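PDB 3P51: polyketide cyclase / dehydrase and lipid transport, which is of unknown function but probably binds a lipid or other hydrophobic ligand in an internal cavity. Local coordinates for residues A[24-36]-A[128-140]. Sequence-based numbering, arbitrary orientation.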
loop_
_atom_site.group_PDB
_atom_site.type_symbol
_atom_site.label_atom_id
_atom_site.label_comp_id
_atom_site.label_asym_id
_atom_site.label_seq_id
_atom_site.Cartn_x
_atom_site.Cartn_y
_atom_site.Cartn_z
ATOM N N PHE A 24 3.847 14.067 -16.565
ATOM C CA PHE A 24 2.600 14.725 -16.162
ATOM C C PHE A 24 2.229 15.871 -17.115
ATOM O O PHE A 24 1.058 16.199 -17.259
ATOM C CB PHE A 24 2.729 15.200 -14.706
ATOM C CG PHE A 24 1.509 15.881 -14.145
ATOM C CD1 PHE A 24 0.422 15.138 -13.699
ATOM C CD2 PHE A 24 1.476 17.264 -13.997
ATOM C CE1 PHE A 24 -0.706 15.770 -13.149
ATOM C CE2 PHE A 24 0.354 17.909 -13.446
ATOM C CZ PHE A 24 -0.738 17.155 -13.022
ATOM N N HIS A 25 3.214 16.459 -17.794
ATOM C CA HIS A 25 2.921 17.552 -18.724
ATOM C C HIS A 25 2.832 17.133 -20.195
ATOM O O HIS A 25 2.618 17.983 -21.061
ATOM C CB HIS A 25 3.935 18.687 -18.584
ATOM C CG HIS A 25 3.833 19.439 -17.294
ATOM N ND1 HIS A 25 4.941 19.832 -16.573
ATOM C CD2 HIS A 25 2.759 19.883 -16.603
ATOM C CE1 HIS A 25 4.554 20.479 -15.490
ATOM N NE2 HIS A 25 3.232 20.523 -15.482
ATOM N N ASP A 26 3.007 15.841 -20.481
ATOM C CA ASP A 26 2.800 15.326 -21.837
ATOM C C ASP A 26 1.602 14.378 -21.890
ATOM O O ASP A 26 1.706 13.207 -21.502
ATOM C CB ASP A 26 4.059 14.620 -22.361
ATOM C CG ASP A 26 3.882 14.084 -23.780
ATOM O OD1 ASP A 26 2.856 14.393 -24.420
ATOM O OD2 ASP A 26 4.769 13.361 -24.267
ATOM N N PHE A 27 0.473 14.888 -22.372
ATOM C CA PHE A 27 -0.759 14.107 -22.490
ATOM C C PHE A 27 -1.074 13.814 -23.965
ATOM O O PHE A 27 -2.205 13.478 -24.302
ATOM C CB PHE A 27 -1.926 14.860 -21.838
ATOM C CG PHE A 27 -2.854 13.991 -21.009
ATOM C CD1 PHE A 27 -3.058 12.658 -21.318
ATOM C CD2 PHE A 27 -3.543 14.532 -19.926
ATOM C CE1 PHE A 27 -3.925 11.868 -20.558
ATOM C CE2 PHE A 27 -4.422 13.748 -19.160
ATOM C CZ PHE A 27 -4.604 12.411 -19.482
ATOM N N SER A 28 -0.065 13.916 -24.832
ATOM C CA SER A 28 -0.275 13.750 -26.273
ATOM C C SER A 28 -0.753 12.350 -26.632
ATOM O O SER A 28 -1.171 12.104 -27.762
ATOM C CB SER A 28 0.998 14.082 -27.070
ATOM O OG SER A 28 2.081 13.231 -26.706
ATOM N N TRP A 29 -0.691 11.437 -25.669
ATOM C CA TRP A 29 -1.064 10.047 -25.907
ATOM C C TRP A 29 -2.561 9.778 -25.836
ATOM O O TRP A 29 -2.996 8.665 -26.105
ATOM C CB TRP A 29 -0.330 9.109 -24.948
ATOM C CG TRP A 29 -0.404 9.463 -23.479
ATOM C CD1 TRP A 29 0.453 10.274 -22.783
ATOM C CD2 TRP A 29 -1.351 8.968 -22.522
ATOM N NE1 TRP A 29 0.085 10.325 -21.457
ATOM C CE2 TRP A 29 -1.018 9.530 -21.274
ATOM C CE3 TRP A 29 -2.449 8.107 -22.603
ATOM C CZ2 TRP A 29 -1.744 9.259 -20.118
ATOM C CZ3 TRP A 29 -3.170 7.840 -21.452
ATOM C CH2 TRP A 29 -2.812 8.411 -20.228
ATOM N N ALA A 30 -3.344 10.785 -25.460
ATOM C CA ALA A 30 -4.799 10.643 -25.441
ATOM C C ALA A 30 -5.461 11.771 -26.239
ATOM O O ALA A 30 -6.146 12.629 -25.668
ATOM C CB ALA A 30 -5.315 10.628 -24.005
ATOM N N PRO A 31 -5.267 11.766 -27.569
ATOM C CA PRO A 31 -5.728 12.878 -28.418
ATOM C C PRO A 31 -7.243 12.949 -28.596
ATOM O O PRO A 31 -7.745 14.008 -28.985
ATOM C CB PRO A 31 -5.050 12.597 -29.761
ATOM C CG PRO A 31 -4.809 11.113 -29.773
ATOM C CD PRO A 31 -4.570 10.716 -28.337
ATOM N N SER A 32 -7.962 11.866 -28.314
ATOM C CA SER A 32 -9.413 11.870 -28.504
ATOM C C SER A 32 -10.078 12.876 -27.582
ATOM O O SER A 32 -10.822 13.743 -28.028
ATOM C CB SER A 32 -10.016 10.484 -28.271
ATOM O OG SER A 32 -9.572 9.554 -29.244
ATOM N N LEU A 33 -9.804 12.766 -26.290
ATOM C CA LEU A 33 -10.447 13.645 -25.327
ATOM C C LEU A 33 -9.585 14.858 -24.975
ATOM O O LEU A 33 -10.098 15.957 -24.798
ATOM C CB LEU A 33 -10.813 12.856 -24.075
ATOM C CG LEU A 33 -11.719 13.524 -23.046
ATOM C CD1 LEU A 33 -12.527 12.473 -22.314
ATOM C CD2 LEU A 33 -10.899 14.339 -22.069
ATOM N N ILE A 34 -8.274 14.662 -24.877
ATOM C CA ILE A 34 -7.379 15.752 -24.489
ATOM C C ILE A 34 -6.891 16.549 -25.701
ATOM O O ILE A 34 -6.071 16.068 -26.477
ATOM C CB ILE A 34 -6.153 15.239 -23.703
ATOM C CG1 ILE A 34 -6.595 14.368 -22.524
ATOM C CG2 ILE A 34 -5.316 16.414 -23.226
ATOM C CD1 ILE A 34 -7.659 15.030 -21.650
ATOM N N LYS A 35 -7.382 17.777 -25.839
ATOM C CA LYS A 35 -7.047 18.625 -26.979
ATOM C C LYS A 35 -5.885 19.570 -26.681
ATOM O O LYS A 35 -5.159 19.985 -27.583
ATOM C CB LYS A 35 -8.275 19.432 -27.412
ATOM C CG LYS A 35 -9.479 18.576 -27.754
ATOM C CD LYS A 35 -9.128 17.519 -28.786
ATOM C CE LYS A 35 -10.367 16.758 -29.233
ATOM N NZ LYS A 35 -9.988 15.580 -30.069
ATOM N N SER A 36 -5.719 19.922 -25.414
ATOM C CA SER A 36 -4.616 20.780 -25.012
ATOM C C SER A 36 -4.199 20.467 -23.588
ATOM O O SER A 36 -5.031 20.156 -22.740
ATOM C CB SER A 36 -5.020 22.252 -25.119
ATOM O OG SER A 36 -6.067 22.550 -24.216
ATOM N N VAL A 128 -14.884 9.309 -19.371
ATOM C CA VAL A 128 -13.580 9.939 -19.556
ATOM C C VAL A 128 -12.434 8.925 -19.476
ATOM O O VAL A 128 -11.640 8.795 -20.412
ATOM C CB VAL A 128 -13.364 11.080 -18.538
ATOM C CG1 VAL A 128 -11.877 11.435 -18.420
ATOM C CG2 VAL A 128 -14.200 12.308 -18.933
ATOM N N TYR A 129 -12.343 8.196 -18.367
ATOM C CA TYR A 129 -11.259 7.227 -18.221
ATOM C C TYR A 129 -11.243 6.145 -19.298
ATOM O O TYR A 129 -10.185 5.747 -19.749
ATOM C CB TYR A 129 -11.260 6.615 -16.823
ATOM C CG TYR A 129 -10.764 7.596 -15.793
ATOM C CD1 TYR A 129 -9.707 8.446 -16.086
ATOM C CD2 TYR A 129 -11.371 7.708 -14.550
ATOM C CE1 TYR A 129 -9.246 9.365 -15.157
ATOM C CE2 TYR A 129 -10.915 8.619 -13.614
ATOM C CZ TYR A 129 -9.853 9.445 -13.923
ATOM O OH TYR A 129 -9.391 10.356 -13.002
ATOM N N ARG A 130 -12.410 5.682 -19.726
ATOM C CA ARG A 130 -12.449 4.642 -20.749
ATOM C C ARG A 130 -11.913 5.175 -22.076
ATOM O O ARG A 130 -11.234 4.466 -22.809
ATOM C CB ARG A 130 -13.865 4.072 -20.890
ATOM C CG ARG A 130 -14.234 3.163 -19.730
ATOM C CD ARG A 130 -15.728 2.978 -19.563
ATOM N NE ARG A 130 -16.032 2.260 -18.321
ATOM C CZ ARG A 130 -17.264 2.044 -17.867
ATOM N NH1 ARG A 130 -18.316 2.501 -18.552
ATOM N NH2 ARG A 130 -17.447 1.379 -16.727
ATOM N N SER A 131 -12.196 6.441 -22.361
ATOM C CA SER A 131 -11.687 7.071 -23.577
ATOM C C SER A 131 -10.176 7.253 -23.537
ATOM O O SER A 131 -9.489 6.963 -24.510
ATOM C CB SER A 131 -12.367 8.424 -23.815
ATOM O OG SER A 131 -11.688 9.144 -24.830
ATOM N N LEU A 132 -9.658 7.741 -22.413
ATOM C CA LEU A 132 -8.218 7.926 -22.262
ATOM C C LEU A 132 -7.479 6.591 -22.406
ATOM O O LEU A 132 -6.484 6.489 -23.126
ATOM C CB LEU A 132 -7.890 8.564 -20.908
ATOM C CG LEU A 132 -8.501 9.940 -20.601
ATOM C CD1 LEU A 132 -8.201 10.353 -19.170
ATOM C CD2 LEU A 132 -8.000 10.996 -21.569
ATOM N N LEU A 133 -7.975 5.565 -21.724
ATOM C CA LEU A 133 -7.361 4.245 -21.807
ATOM C C LEU A 133 -7.460 3.668 -23.220
ATOM O O LEU A 133 -6.521 3.037 -23.706
ATOM C CB LEU A 133 -7.998 3.292 -20.798
ATOM C CG LEU A 133 -7.706 3.596 -19.330
ATOM C CD1 LEU A 133 -8.522 2.713 -18.412
ATOM C CD2 LEU A 133 -6.221 3.433 -19.031
ATOM N N ALA A 134 -8.596 3.883 -23.874
ATOM C CA ALA A 134 -8.803 3.397 -25.240
ATOM C C ALA A 134 -7.792 3.988 -26.224
ATOM O O ALA A 134 -7.322 3.295 -27.128
ATOM C CB ALA A 134 -10.230 3.684 -25.697
ATOM N N ASP A 135 -7.458 5.267 -26.052
ATOM C CA ASP A 135 -6.377 5.877 -26.831
ATOM C C ASP A 135 -5.047 5.163 -26.581
ATOM O O ASP A 135 -4.283 4.878 -27.505
ATOM C CB ASP A 135 -6.227 7.361 -26.480
ATOM C CG ASP A 135 -7.245 8.239 -27.190
ATOM O OD1 ASP A 135 -7.923 7.739 -28.112
ATOM O OD2 ASP A 135 -7.367 9.435 -26.830
ATOM N N LEU A 136 -4.769 4.879 -25.316
ATOM C CA LEU A 136 -3.500 4.262 -24.943
ATOM C C LEU A 136 -3.375 2.888 -25.592
ATOM O O LEU A 136 -2.333 2.540 -26.143
ATOM C CB LEU A 136 -3.367 4.183 -23.418
ATOM C CG LEU A 136 -1.983 3.820 -22.876
ATOM C CD1 LEU A 136 -0.921 4.684 -23.537
ATOM C CD2 LEU A 136 -1.961 3.999 -21.368
ATOM N N ALA A 137 -4.456 2.119 -25.545
ATOM C CA ALA A 137 -4.491 0.804 -26.173
ATOM C C ALA A 137 -4.369 0.902 -27.688
ATOM O O ALA A 137 -3.636 0.136 -28.308
ATOM C CB ALA A 137 -5.770 0.077 -25.798
ATOM N N ALA A 138 -5.088 1.842 -28.290
ATOM C CA ALA A 138 -5.069 1.967 -29.740
ATOM C C ALA A 138 -3.663 2.272 -30.235
ATOM O O ALA A 138 -3.282 1.869 -31.333
ATOM C CB ALA A 138 -6.051 3.034 -30.210
ATOM N N GLU A 139 -2.887 2.977 -29.420
ATOM C CA GLU A 139 -1.519 3.307 -29.801
ATOM C C GLU A 139 -0.591 2.086 -29.749
ATOM O O GLU A 139 0.356 1.979 -30.525
ATOM C CB GLU A 139 -0.974 4.444 -28.935
ATOM C CG GLU A 139 0.521 4.637 -29.091
ATOM C CD GLU A 139 0.971 6.067 -28.858
ATOM O OE1 GLU A 139 0.120 6.990 -28.880
ATOM O OE2 GLU A 139 2.192 6.261 -28.668
ATOM N N PHE A 140 -0.875 1.163 -28.838
ATOM C CA PHE A 140 -0.050 -0.030 -28.683
ATOM C C PHE A 140 -0.841 -1.294 -29.008
ATOM O O PHE A 140 -1.276 -2.016 -28.102
ATOM C CB PHE A 140 0.490 -0.129 -27.254
ATOM C CG PHE A 140 1.425 0.979 -26.875
ATOM C CD1 PHE A 140 2.674 1.079 -27.460
ATOM C CD2 PHE A 140 1.063 1.913 -25.925
ATOM C CE1 PHE A 140 3.539 2.094 -27.106
ATOM C CE2 PHE A 140 1.928 2.929 -25.568
ATOM C CZ PHE A 140 3.166 3.019 -26.160
HETATM O O HOH W 1 -9.008 10.258 -24.944
#
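A30 and D135 form the closest CA pair of the two segments, 5.2 Å apart, where the loop 24-36 passes the helix 128-139. The loop makes a type I beta turn from F27 to A30, closed by A30 N to F27 O, just before this approach; 31-33 then have helical backbone angles without the regular bonds. D135 OD2 accepts S32 N at 2.9 Å, on the syn side but 25° out of the carboxylate plane; OD1 takes the S32 hydroxyl OG at 2.7 Å through its syn lone pair. L33 N reaches OD2 only through a water, which accepts from it, donates to OD2 and hydrogen-bonds S131 OG. An alanine in place of D135 would probably leave the S32 amide and hydroxyl without their acceptor and the water less firmly held. In this Bet v 1-like (helix-grip) fold, the long C-terminal helix lies across the curved antiparallel sheet, and the loop joins helix 14-21 to strand 37-40 beside it. Next to the polar cluster, L132 CD2 meets A30 CB at 3.6 Å and I34 CG1 at 3.8 Å. L33, with CG anti to its backbone N (chi1 -169°), sends CD1 to V128 CG2 at 3.8 Å. Farther along the helix, L136 CD1 approaches W29 CE3 at 3.9 Å.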